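Local coordinates for protein 3-oxo-tetronate kinase (Haemophilus influenzae, PDB 1YZY) that catalyses the ATP-dependent phosphorylation of 3-oxo-tetronate to 3-oxo-tetronate 4-phosphate in carbohydrate metabolism, at residues A16-E21 / L223-A228; A99-L104 / G190-V195; R154-D157 / K163-L166; K245-V250 / A296-E301; K374-G379 / E402-Y407. All blocks are in the same frame, centred on the assembly; numbering follows the deposited sequence.

Contact 1: residues A16-E21 / L223-A228; sequences ASFLVE and LGAYMA
The helices that carry Phe18 and Ala225 run nearly parallel. The axes of helix 16-20 and helix 223-228 approach to 8.3 Å and cross at -24°. The CA atoms of Phe18 and Ala225 are only 5.2 Å apart. Small residues, Gly224, Ala225 and Ala228, form the surface of the second helix here and let the backbones come close. Leu19 does most of the reaching. Its CG stands beside the backbone N (chi1 -61°), which carries the CD2 methyl across to the other helix. CD2 meets the CB of Ala228 at 3.7 Å and the carbonyl O of Gly224 at 3.3 Å. That oxygen already accepts the helical bond from Ala228 N. Next to Leu19 on the same helix, Phe18 lays its CD1 3.8 Å from the CB of Ala225. The methyl approaches the ring obliquely. No hydrogen bond joins the segments; the contact is made by carbon groups and one carbonyl oxygen. The two helices follow strands 3-6 and 216-219 of the sugar-binding domain, parallel strands with 77-80 between them. Leu19 also touches Thr26 on strand 26-30, and Ala43 and Val45 on strand 43-47. Phe18 reaches Leu115 in a loop.

Contact 2: residues A99-L104 / G190-V195; sequences ALLDEL and GYRYAV
Leu101 and Asp102 of helix 93-104 meet Arg192 and Tyr193 where the chain enters strand 193-196. This strand is the middle one of a three-stranded parallel sheet in the sugar-binding domain. The chain leaves helix 176-188 by a Schellman motif at Gly190, shortly before Arg192. Arg192 reaches across to helix 93-104. Its CG is anti to the backbone N (chi1 -167°), and the chain stays extended from there to NE. Leu101 approaches the guanidinium from the opposite direction. The CD1 methyl of Leu101 sits over one face of the group, 3.5 Å from Arg192 NE. The CB of Leu101 is 3.3 Å from Arg192 NH1. The same NH1 makes a salt bridge with Asp102 OD1 at 3.1 Å. Asp102 and Arg192 cross at about a right angle, and the carboxylate and guanidinium planes are 41° apart. The pairing is therefore oblique, not a flat two-pronged one. Asp98 OD1 makes a salt bridge to Arg192 NE and a hydrogen bond with Tyr193 OH. The Tyr193 ring takes Leu101 CD1 at its edge, 3.9 Å from CE2. One face of that ring is covered by the CB of its own neighbour, Arg192. Through Leu101 and the Asp102-Arg192 salt bridge, helix 93-104 thus packs on the entry to the central strand of a small parallel sheet.

Contact 3: residues R154-D157 / K163-L166; sequences RLMD and KTGL
One carboxylate oxygen of Asp157, OD1, accepts two hydrogen bonds from Thr164. The backbone N of Thr164 donates to it at 2.9 Å, using the syn lone pair of OD1. The bond is bent, with an angle of 141° at the hydrogen. The hydroxyl OG1 of Thr164 donates to the same OD1 at 2.8 Å, but comes from above the carboxylate plane, 40° out of it. A Thr164 chi1 of -42° places OG1 beside its own backbone N, which lets both donors meet one oxygen. A water extends the bridge: it donates to Asp157 OD2 at 2.8 Å and to Thr164 O at 3.2 Å. Lys163 lies nearby without forming a salt bridge, its NZ being 4.5 Å from Asp157 OD2. The lysine chain bends at chi2 and crosses the aspartate at about a right angle, its CD 4.1 Å from Asp157 OD2. A second water may weakly link Lys163 NZ with Asp157 O. Met156 lies close by, its CG 3.3 Å from the hydroxyl OG1 of Thr164, and goes on to touch Tyr193 and Ile111. Thr164 also touches Tyr193 and Val195 on strand 193-196. In this way helix 152-159 is tied to the start of strand 164-167. Two donors on OD1 and a donating water on OD2 would favour the ionised carboxylate, and the nearby lysine charge probably adds to this.

Contact 4: residues K245-V250 / A296-E301; sequences KGKTVV and ANLDSE
Leu298 brings its CD2 methyl to the carbonyl O of Thr248, at 3.4 Å. The other methyl of Leu298, CD1, lies against the side chain of Lys247. It is 3.9 Å from Lys247 CB, and 4.1 Å from both CG and CD of the same lysine. Leucine and lysine cross at about a right angle. The two branches of Leu298 thus divide the work, one on the aliphatic part of a charged side chain and one on a carbonyl. Leu298 has its CG beside the backbone N (chi1 -81°), and this brings CD1 to Lys247 and CD2 to the carbonyl of Thr248. The backbones are nearest at the CA atoms of Lys247 and Leu298, 6.3 Å apart. Lys247 bends at chi2 (-67°) and again at chi4, so its amino end turns clear of the leucine. Its NZ is 6.4 Å from Asp299 OD1, too far for a salt bridge. Leu298 also touches Tyr345 at the end of helix 324-345. Lys247 leads into strand 248-252, which Thr248 begins. The loop between helix 286-295 and strand 305-307 therefore packs on the entry to this strand, which pairs with strand 349-353. There Val249 bonds through its backbone to Asn349 and Ile351, while Val250 bonds to Pro304. No hydrogen bond links the two segments. Their hold on each other is therefore mainly van der Waals, with a leucine packed on the carbon part of a lysine whose charged end is left to one side.

Contact 5: residues K374-G379 / E402-Y407; sequences KQIAPG and EDFFEY
The carbonyl O of Ile376 is the polar atom that meets Tyr407. It lies in the plane of the Tyr407 ring, at the ring edge, 3.2 Å from CE2. Within the helix, Tyr407 N donates to Asp403 O at 3.0 Å. This bond belongs to the first turn of helix 404-410. Asp403 stands at the N-cap position, but its side chain makes no capping bond, and its OD2 pairs with Lys401 instead. The CG2 methyl of Ile376 serves both aromatic side chains. It is 3.4 Å from CE1 of Phe404, a close approach, and 4.0 Å from CD2 of Tyr407. The methyl comes to the Phe404 ring obliquely, and the side chains of Ile376 and Phe404 cross at about a right angle. Phe404 (chi1 174°) and Tyr407 (chi1 -176°) both extend anti to the backbone N. Being three residues apart on one helix, they reach the isoleucine together. Ile376 and Ala377 both face Val380, forming a classic beta bulge at the corner after strand 369-375. Phe404 also touches Val380 and Ile351, and it meets Phe405 CE1 at its edge. The side chain of Phe404 lies about 9 Å from Gly354 and Gly397, which probably bind ATP. The contact itself is mostly apolar. No hydrogen bond crosses it. The carbonyl O at the ring edge, where the hydrogens are slightly positive, is consistent with a weak C-H...O attraction.

From the N terminus, contact 1 opens first, on helix 9-20, and closes on helix 221-232. It spans most of the sugar-binding domain. Contact 2 lies within that span and joins helix 93-104 to strand 193-196. Contact 3 lies inside contact 2 and closes a short loop between helix 152-159 and strand 164-167. These two strands are neighbours in one parallel sheet, so contacts 2 and 3 touch. Contacts 4 and 5 follow in series in the nucleotide-binding domain. They meet where Val250 packs on Phe405. Glu21 and Gln375 also lie side by side, so contact 5 borders contact 1 where the two domains meet. No pair of contacts crosses.

Contact 1: residues A16-E21 / L223-A228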
# COMPACT_ATOMS: atom_id res chain seq x y z
N ALA A 16 -3.87 -2.32 3.13
CA ALA A 16 -3.51 -3.73 3.31
C ALA A 16 -2.83 -3.95 4.66
O ALA A 16 -3.05 -4.98 5.30
CB ALA A 16 -2.62 -4.21 2.17
N SER A 17 -1.96 -3.02 5.05
CA SER A 17 -1.29 -3.10 6.34
C SER A 17 -2.35 -2.93 7.43
O SER A 17 -2.30 -3.59 8.47
CB SER A 17 -0.24 -2.01 6.48
OG SER A 17 1.07 -2.50 6.22
N PHE A 18 -3.29 -2.02 7.20
CA PHE A 18 -4.36 -1.77 8.16
C PHE A 18 -5.22 -2.99 8.38
O PHE A 18 -5.60 -3.29 9.51
CB PHE A 18 -5.21 -0.57 7.73
CG PHE A 18 -4.78 0.72 8.35
CD1 PHE A 18 -4.72 0.85 9.74
CD2 PHE A 18 -4.42 1.81 7.57
CE1 PHE A 18 -4.30 2.03 10.33
CE2 PHE A 18 -4.00 3.01 8.15
CZ PHE A 18 -3.94 3.12 9.54
N LEU A 19 -5.54 -3.70 7.31
CA LEU A 19 -6.36 -4.90 7.42
C LEU A 19 -5.65 -5.96 8.24
O LEU A 19 -6.29 -6.68 9.02
CB LEU A 19 -6.72 -5.43 6.04
CG LEU A 19 -7.53 -4.48 5.15
CD1 LEU A 19 -7.76 -5.11 3.79
CD2 LEU A 19 -8.86 -4.14 5.82
N VAL A 20 -4.33 -6.05 8.08
CA VAL A 20 -3.50 -7.04 8.79
C VAL A 20 -3.29 -6.66 10.26
O VAL A 20 -3.29 -7.52 11.14
CB VAL A 20 -2.12 -7.22 8.08
CG1 VAL A 20 -1.15 -8.04 8.95
CG2 VAL A 20 -2.31 -7.93 6.75
N GLU A 21 -3.02 -5.38 10.50
CA GLU A 21 -2.82 -4.87 11.85
C GLU A 21 -4.12 -4.94 12.66
O GLU A 21 -4.13 -4.62 13.86
CB GLU A 21 -2.29 -3.44 11.78
CG GLU A 21 -0.85 -3.35 11.30
CD GLU A 21 0.10 -4.19 12.15
OE1 GLU A 21 0.63 -3.68 13.15
OE2 GLU A 21 0.31 -5.38 11.82
N LEU A 223 -11.97 3.59 7.37
CA LEU A 223 -13.10 2.67 7.49
C LEU A 223 -12.69 1.22 7.35
O LEU A 223 -13.18 0.35 8.08
CB LEU A 223 -14.19 2.99 6.46
CG LEU A 223 -15.36 2.00 6.41
CD1 LEU A 223 -16.11 2.01 7.74
CD2 LEU A 223 -16.29 2.36 5.27
N GLY A 224 -11.84 0.96 6.36
CA GLY A 224 -11.37 -0.39 6.11
C GLY A 224 -10.75 -1.01 7.33
O GLY A 224 -10.91 -2.21 7.56
N ALA A 225 -9.99 -0.20 8.07
CA ALA A 225 -9.32 -0.62 9.31
C ALA A 225 -10.33 -1.08 10.36
O ALA A 225 -10.15 -2.12 11.00
CB ALA A 225 -8.50 0.51 9.85
N TYR A 226 -11.37 -0.28 10.56
CA TYR A 226 -12.40 -0.62 11.53
C TYR A 226 -13.27 -1.77 11.11
O TYR A 226 -13.86 -2.45 11.95
CB TYR A 226 -13.20 0.62 11.93
CG TYR A 226 -12.45 1.43 12.95
CD1 TYR A 226 -11.63 2.49 12.57
CD2 TYR A 226 -12.46 1.07 14.30
CE1 TYR A 226 -10.83 3.16 13.50
CE2 TYR A 226 -11.67 1.73 15.23
CZ TYR A 226 -10.86 2.77 14.83
OH TYR A 226 -10.07 3.41 15.76
N MET A 227 -13.36 -1.99 9.80
CA MET A 227 -14.12 -3.12 9.26
C MET A 227 -13.34 -4.41 9.53
O MET A 227 -13.93 -5.47 9.74
CB MET A 227 -14.36 -2.94 7.76
CG MET A 227 -15.25 -1.78 7.42
SD MET A 227 -15.60 -1.71 5.67
CE MET A 227 -16.83 -2.99 5.54
N ALA A 228 -12.02 -4.32 9.45
CA ALA A 228 -11.15 -5.45 9.72
C ALA A 228 -11.23 -5.77 11.22
O ALA A 228 -11.38 -6.92 11.61
CB ALA A 228 -9.72 -5.10 9.34

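Contact 2: residues A99-L104 / G190-V195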
# COMPACT_ATOMS: atom_id res chain seq x y z
N ALA A 99 -20.06 2.51 -11.69
CA ALA A 99 -19.85 1.31 -12.48
C ALA A 99 -19.93 0.09 -11.57
O ALA A 99 -20.54 -0.92 -11.93
CB ALA A 99 -18.50 1.37 -13.17
N LEU A 100 -19.32 0.19 -10.40
CA LEU A 100 -19.32 -0.89 -9.42
C LEU A 100 -20.72 -1.16 -8.91
O LEU A 100 -21.13 -2.32 -8.76
CB LEU A 100 -18.38 -0.57 -8.26
CG LEU A 100 -16.89 -0.47 -8.60
CD1 LEU A 100 -16.06 -0.15 -7.35
CD2 LEU A 100 -16.43 -1.77 -9.23
N LEU A 101 -21.45 -0.09 -8.60
CA LEU A 101 -22.82 -0.20 -8.12
C LEU A 101 -23.69 -0.88 -9.16
O LEU A 101 -24.48 -1.77 -8.84
CB LEU A 101 -23.40 1.18 -7.78
CG LEU A 101 -23.02 1.76 -6.41
CD1 LEU A 101 -23.47 3.20 -6.33
CD2 LEU A 101 -23.65 0.93 -5.30
N ASP A 102 -23.53 -0.47 -10.41
CA ASP A 102 -24.28 -1.05 -11.51
C ASP A 102 -24.02 -2.54 -11.65
O ASP A 102 -24.95 -3.35 -11.73
CB ASP A 102 -23.92 -0.35 -12.82
CG ASP A 102 -24.49 1.05 -12.90
OD1 ASP A 102 -25.53 1.31 -12.26
OD2 ASP A 102 -23.89 1.88 -13.62
N GLU A 103 -22.74 -2.90 -11.74
CA GLU A 103 -22.35 -4.30 -11.88
C GLU A 103 -22.91 -5.15 -10.76
O GLU A 103 -23.33 -6.29 -10.98
CB GLU A 103 -20.83 -4.41 -11.93
CG GLU A 103 -20.27 -5.82 -11.88
CD GLU A 103 -20.73 -6.72 -13.01
OE1 GLU A 103 -20.91 -6.22 -14.15
OE2 GLU A 103 -20.92 -7.94 -12.77
N LEU A 104 -22.94 -4.58 -9.56
CA LEU A 104 -23.43 -5.28 -8.38
C LEU A 104 -24.95 -5.34 -8.18
O LEU A 104 -25.43 -6.12 -7.35
CB LEU A 104 -22.78 -4.70 -7.12
CG LEU A 104 -21.35 -5.16 -6.82
CD1 LEU A 104 -20.70 -4.24 -5.82
CD2 LEU A 104 -21.36 -6.59 -6.31
N GLY A 190 -33.84 9.58 -2.37
CA GLY A 190 -33.23 9.42 -3.69
C GLY A 190 -31.72 9.57 -3.77
O GLY A 190 -31.18 9.87 -4.84
N TYR A 191 -31.04 9.40 -2.64
CA TYR A 191 -29.59 9.50 -2.61
C TYR A 191 -28.98 8.15 -2.97
O TYR A 191 -29.46 7.11 -2.52
CB TYR A 191 -29.12 9.95 -1.24
CG TYR A 191 -29.42 11.40 -0.91
CD1 TYR A 191 -28.75 12.43 -1.57
CD2 TYR A 191 -30.37 11.73 0.05
CE1 TYR A 191 -29.01 13.76 -1.27
CE2 TYR A 191 -30.64 13.06 0.36
CZ TYR A 191 -29.96 14.07 -0.30
OH TYR A 191 -30.24 15.38 -0.03
N ARG A 192 -27.92 8.19 -3.78
CA ARG A 192 -27.23 6.98 -4.22
C ARG A 192 -25.98 6.73 -3.36
O ARG A 192 -25.47 5.60 -3.29
CB ARG A 192 -26.86 7.11 -5.70
CG ARG A 192 -26.40 5.82 -6.38
CD ARG A 192 -26.15 6.05 -7.87
NE ARG A 192 -25.64 4.88 -8.58
CZ ARG A 192 -26.34 3.77 -8.83
NH1 ARG A 192 -25.78 2.78 -9.50
NH2 ARG A 192 -27.58 3.64 -8.38
N TYR A 193 -25.46 7.79 -2.75
CA TYR A 193 -24.28 7.71 -1.88
C TYR A 193 -24.51 8.56 -0.64
O TYR A 193 -25.28 9.53 -0.67
CB TYR A 193 -23.01 8.21 -2.57
CG TYR A 193 -23.08 8.25 -4.07
CD1 TYR A 193 -23.37 9.45 -4.74
CD2 TYR A 193 -22.90 7.09 -4.83
CE1 TYR A 193 -23.48 9.49 -6.12
CE2 TYR A 193 -23.00 7.12 -6.22
CZ TYR A 193 -23.30 8.32 -6.85
OH TYR A 193 -23.42 8.35 -8.21
N ALA A 194 -23.77 8.25 0.42
CA ALA A 194 -23.88 8.97 1.68
C ALA A 194 -22.55 9.23 2.34
O ALA A 194 -21.84 8.28 2.69
CB ALA A 194 -24.78 8.21 2.63
N VAL A 195 -22.21 10.50 2.50
CA VAL A 195 -20.99 10.91 3.20
C VAL A 195 -21.34 10.74 4.69
O VAL A 195 -22.50 10.89 5.08
CB VAL A 195 -20.65 12.41 2.91
CG1 VAL A 195 -19.48 12.89 3.77
CG2 VAL A 195 -20.34 12.60 1.44

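Contact 3: residues R154-D157 / K163-L166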
# COMPACT_ATOMS: atom_id res chain seq x y z
N ARG A 154 -20.60 17.87 -2.52
CA ARG A 154 -20.45 18.70 -3.71
C ARG A 154 -19.38 18.13 -4.64
O ARG A 154 -19.54 18.17 -5.87
CB ARG A 154 -20.10 20.16 -3.34
CG ARG A 154 -21.28 20.96 -2.78
CD ARG A 154 -21.08 22.46 -2.90
NE ARG A 154 -19.90 22.97 -2.20
CZ ARG A 154 -19.92 23.66 -1.06
NH1 ARG A 154 -21.08 23.93 -0.46
NH2 ARG A 154 -18.80 24.13 -0.56
N LEU A 155 -18.29 17.64 -4.06
CA LEU A 155 -17.20 17.04 -4.82
C LEU A 155 -17.69 15.79 -5.53
O LEU A 155 -17.40 15.58 -6.70
CB LEU A 155 -16.04 16.68 -3.90
CG LEU A 155 -15.25 17.84 -3.32
CD1 LEU A 155 -14.28 17.31 -2.29
CD2 LEU A 155 -14.54 18.61 -4.44
N MET A 156 -18.42 14.95 -4.81
CA MET A 156 -18.92 13.72 -5.40
C MET A 156 -19.99 13.99 -6.46
O MET A 156 -20.02 13.32 -7.50
CB MET A 156 -19.46 12.77 -4.33
CG MET A 156 -19.97 11.44 -4.88
SD MET A 156 -18.72 10.36 -5.62
CE MET A 156 -19.73 8.92 -5.99
N ASP A 157 -20.87 14.94 -6.19
CA ASP A 157 -21.96 15.28 -7.11
C ASP A 157 -21.45 15.74 -8.47
O ASP A 157 -22.11 15.52 -9.49
CB ASP A 157 -22.86 16.37 -6.52
CG ASP A 157 -23.91 15.82 -5.55
OD1 ASP A 157 -24.02 14.59 -5.36
OD2 ASP A 157 -24.63 16.66 -4.97
N LYS A 163 -27.00 11.36 -6.69
CA LYS A 163 -26.92 12.42 -5.67
C LYS A 163 -26.36 11.94 -4.32
O LYS A 163 -26.72 10.87 -3.84
CB LYS A 163 -28.29 13.09 -5.48
CG LYS A 163 -28.75 13.86 -6.71
CD LYS A 163 -27.77 14.96 -7.06
CE LYS A 163 -28.16 15.67 -8.34
NZ LYS A 163 -27.16 16.72 -8.67
N THR A 164 -25.53 12.79 -3.72
CA THR A 164 -24.86 12.48 -2.46
C THR A 164 -25.50 13.11 -1.20
O THR A 164 -25.72 14.32 -1.14
CB THR A 164 -23.38 12.92 -2.54
OG1 THR A 164 -22.84 12.55 -3.82
CG2 THR A 164 -22.56 12.25 -1.45
N GLY A 165 -25.77 12.26 -0.20
CA GLY A 165 -26.36 12.72 1.05
C GLY A 165 -25.36 12.81 2.19
O GLY A 165 -24.16 12.72 1.97
N LEU A 166 -25.86 13.04 3.41
CA LEU A 166 -25.00 13.13 4.60
C LEU A 166 -25.72 12.59 5.85
O LEU A 166 -26.92 12.74 6.08
CB LEU A 166 -24.60 14.58 4.86
CG LEU A 166 -23.84 14.84 6.17
CD1 LEU A 166 -22.42 14.33 6.05
CD2 LEU A 166 -23.82 16.31 6.51
O HOH W 1 -26.96 16.19 -3.42
O HOH W 2 -24.81 14.50 -9.52

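Contact 4: residues K245-V250 / A296-E301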
# COMPACT_ATOMS: atom_id res chain seq x y z
N LYS A 245 13.11 -19.85 9.20
CA LYS A 245 14.57 -19.96 9.08
C LYS A 245 15.03 -20.38 7.69
O LYS A 245 14.64 -21.44 7.17
CB LYS A 245 15.13 -20.92 10.13
CG LYS A 245 15.68 -20.24 11.38
CD LYS A 245 17.20 -20.06 11.33
CE LYS A 245 17.65 -19.19 10.16
NZ LYS A 245 17.04 -17.83 10.17
N GLY A 246 15.88 -19.54 7.10
CA GLY A 246 16.42 -19.77 5.77
C GLY A 246 17.53 -18.78 5.48
O GLY A 246 17.89 -17.98 6.35
N LYS A 247 18.14 -18.88 4.30
CA LYS A 247 19.22 -17.97 3.92
C LYS A 247 18.62 -16.59 3.64
O LYS A 247 17.57 -16.49 3.01
CB LYS A 247 19.92 -18.49 2.65
CG LYS A 247 20.26 -19.97 2.66
CD LYS A 247 21.32 -20.30 3.70
CE LYS A 247 21.43 -21.81 3.91
NZ LYS A 247 20.17 -22.38 4.48
N THR A 248 19.32 -15.53 4.04
CA THR A 248 18.82 -14.17 3.84
C THR A 248 19.88 -13.26 3.25
O THR A 248 21.08 -13.49 3.44
CB THR A 248 18.35 -13.56 5.21
OG1 THR A 248 17.27 -14.35 5.74
CG2 THR A 248 17.89 -12.11 5.06
N VAL A 249 19.45 -12.23 2.53
CA VAL A 249 20.35 -11.27 1.91
C VAL A 249 19.76 -9.85 1.94
O VAL A 249 18.54 -9.67 1.83
CB VAL A 249 20.71 -11.67 0.44
CG1 VAL A 249 19.50 -11.59 -0.47
CG2 VAL A 249 21.85 -10.80 -0.08
N VAL A 250 20.62 -8.87 2.17
CA VAL A 250 20.24 -7.47 2.21
C VAL A 250 20.83 -6.79 0.98
O VAL A 250 22.03 -6.87 0.75
CB VAL A 250 20.79 -6.75 3.49
CG1 VAL A 250 20.51 -5.26 3.44
CG2 VAL A 250 20.18 -7.35 4.75
N ALA A 296 29.04 -17.31 0.18
CA ALA A 296 30.15 -17.72 1.03
C ALA A 296 30.09 -17.03 2.39
O ALA A 296 30.90 -17.31 3.28
CB ALA A 296 31.47 -17.43 0.36
N ASN A 297 29.13 -16.13 2.53
CA ASN A 297 28.94 -15.39 3.77
C ASN A 297 27.50 -15.51 4.24
O ASN A 297 27.00 -14.65 4.96
CB ASN A 297 29.30 -13.92 3.58
CG ASN A 297 30.80 -13.68 3.55
OD1 ASN A 297 31.50 -13.94 4.53
ND2 ASN A 297 31.30 -13.16 2.43
N LEU A 298 26.83 -16.59 3.82
CA LEU A 298 25.44 -16.84 4.21
C LEU A 298 25.31 -17.53 5.56
O LEU A 298 24.20 -17.85 5.99
CB LEU A 298 24.73 -17.69 3.15
CG LEU A 298 24.20 -17.00 1.90
CD1 LEU A 298 23.49 -18.02 1.04
CD2 LEU A 298 23.25 -15.87 2.28
N ASP A 299 26.44 -17.77 6.21
CA ASP A 299 26.41 -18.45 7.50
C ASP A 299 26.71 -17.59 8.72
O ASP A 299 26.80 -18.10 9.83
CB ASP A 299 27.31 -19.69 7.47
CG ASP A 299 26.78 -20.77 6.54
OD1 ASP A 299 26.02 -21.65 7.01
OD2 ASP A 299 27.10 -20.72 5.33
N SER A 300 26.91 -16.29 8.51
CA SER A 300 27.17 -15.39 9.64
C SER A 300 25.87 -15.22 10.42
O SER A 300 24.80 -15.66 9.98
CB SER A 300 27.67 -14.03 9.15
OG SER A 300 29.09 -13.94 9.24
N GLU A 301 25.94 -14.62 11.61
CA GLU A 301 24.75 -14.42 12.41
C GLU A 301 23.74 -13.53 11.68
O GLU A 301 22.54 -13.78 11.71
CB GLU A 301 25.09 -13.86 13.79
CG GLU A 301 26.03 -12.68 13.79
CD GLU A 301 26.42 -12.27 15.20
OE1 GLU A 301 25.57 -11.66 15.90
OE2 GLU A 301 27.55 -12.57 15.62

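Contact 5: residues K374-G379 / E402-Y407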
# COMPACT_ATOMS: atom_id res chain seq x y z
N LYS A 374 3.77 -9.61 9.36
CA LYS A 374 4.14 -8.75 10.49
C LYS A 374 4.90 -7.49 10.14
O LYS A 374 5.83 -7.49 9.34
CB LYS A 374 4.91 -9.56 11.53
CG LYS A 374 4.76 -9.06 12.95
CD LYS A 374 5.01 -10.20 13.90
CE LYS A 374 5.05 -9.74 15.33
NZ LYS A 374 5.46 -10.87 16.21
N GLN A 375 4.50 -6.40 10.79
CA GLN A 375 5.09 -5.09 10.57
C GLN A 375 6.45 -4.94 11.24
O GLN A 375 6.58 -5.01 12.46
CB GLN A 375 4.12 -4.01 11.08
CG GLN A 375 4.58 -2.58 10.87
CD GLN A 375 3.51 -1.55 11.21
OE1 GLN A 375 2.51 -1.42 10.50
NE2 GLN A 375 3.71 -0.82 12.29
N ILE A 376 7.48 -4.75 10.41
CA ILE A 376 8.85 -4.56 10.88
C ILE A 376 8.96 -3.12 11.37
O ILE A 376 9.58 -2.84 12.39
CB ILE A 376 9.87 -4.77 9.73
CG1 ILE A 376 9.81 -6.21 9.22
CG2 ILE A 376 11.27 -4.44 10.18
CD1 ILE A 376 10.61 -6.43 7.97
N ALA A 377 8.39 -2.22 10.59
CA ALA A 377 8.37 -0.79 10.89
C ALA A 377 7.16 -0.22 10.16
O ALA A 377 6.61 -0.86 9.26
CB ALA A 377 9.66 -0.13 10.40
N PRO A 378 6.69 0.98 10.57
CA PRO A 378 5.52 1.54 9.87
C PRO A 378 5.83 1.67 8.39
O PRO A 378 6.80 2.34 8.01
CB PRO A 378 5.35 2.91 10.54
CG PRO A 378 5.88 2.69 11.92
CD PRO A 378 7.14 1.88 11.64
N GLY A 379 5.03 1.00 7.57
CA GLY A 379 5.22 1.04 6.13
C GLY A 379 6.11 -0.07 5.59
O GLY A 379 6.27 -0.20 4.38
N GLU A 402 17.03 3.56 12.74
CA GLU A 402 18.44 3.31 12.43
C GLU A 402 18.84 1.84 12.35
O GLU A 402 19.60 1.44 11.46
CB GLU A 402 19.34 4.00 13.45
CG GLU A 402 19.24 5.50 13.46
CD GLU A 402 20.03 6.10 14.60
OE1 GLU A 402 19.40 6.54 15.59
OE2 GLU A 402 21.28 6.13 14.50
N ASP A 403 18.38 1.05 13.31
CA ASP A 403 18.71 -0.37 13.36
C ASP A 403 17.80 -1.26 12.51
O ASP A 403 17.63 -2.44 12.82
CB ASP A 403 18.71 -0.85 14.82
CG ASP A 403 17.31 -0.92 15.42
OD1 ASP A 403 17.12 -1.75 16.34
OD2 ASP A 403 16.40 -0.17 14.99
N PHE A 404 17.23 -0.70 11.45
CA PHE A 404 16.32 -1.46 10.60
C PHE A 404 16.81 -2.81 10.07
O PHE A 404 16.12 -3.82 10.22
CB PHE A 404 15.83 -0.62 9.43
CG PHE A 404 15.00 -1.40 8.45
CD1 PHE A 404 13.71 -1.81 8.77
CD2 PHE A 404 15.54 -1.80 7.23
CE1 PHE A 404 12.98 -2.62 7.91
CE2 PHE A 404 14.82 -2.61 6.35
CZ PHE A 404 13.53 -3.02 6.69
N PHE A 405 17.98 -2.85 9.42
CA PHE A 405 18.45 -4.11 8.86
C PHE A 405 18.54 -5.29 9.81
O PHE A 405 18.00 -6.35 9.51
CB PHE A 405 19.76 -3.93 8.09
CG PHE A 405 19.61 -3.08 6.87
CD1 PHE A 405 18.56 -3.31 5.98
CD2 PHE A 405 20.47 -2.02 6.63
CE1 PHE A 405 18.37 -2.50 4.88
CE2 PHE A 405 20.29 -1.20 5.53
CZ PHE A 405 19.24 -1.43 4.65
N GLU A 406 19.21 -5.11 10.95
CA GLU A 406 19.32 -6.20 11.92
C GLU A 406 17.98 -6.49 12.59
O GLU A 406 17.65 -7.65 12.86
CB GLU A 406 20.41 -5.92 12.96
CG GLU A 406 20.20 -4.70 13.84
CD GLU A 406 21.22 -4.63 14.97
OE1 GLU A 406 21.21 -5.53 15.84
OE2 GLU A 406 22.04 -3.68 14.98
N TYR A 407 17.20 -5.44 12.85
CA TYR A 407 15.88 -5.59 13.47
C TYR A 407 14.94 -6.46 12.64
O TYR A 407 14.27 -7.35 13.17
CB TYR A 407 15.22 -4.23 13.73
CG TYR A 407 13.91 -4.36 14.47
CD1 TYR A 407 13.87 -4.94 15.74
CD2 TYR A 407 12.71 -3.98 13.88
CE1 TYR A 407 12.66 -5.15 16.40
CE2 TYR A 407 11.49 -4.17 14.53
CZ TYR A 407 11.47 -4.76 15.80
OH TYR A 407 10.28 -4.99 16.45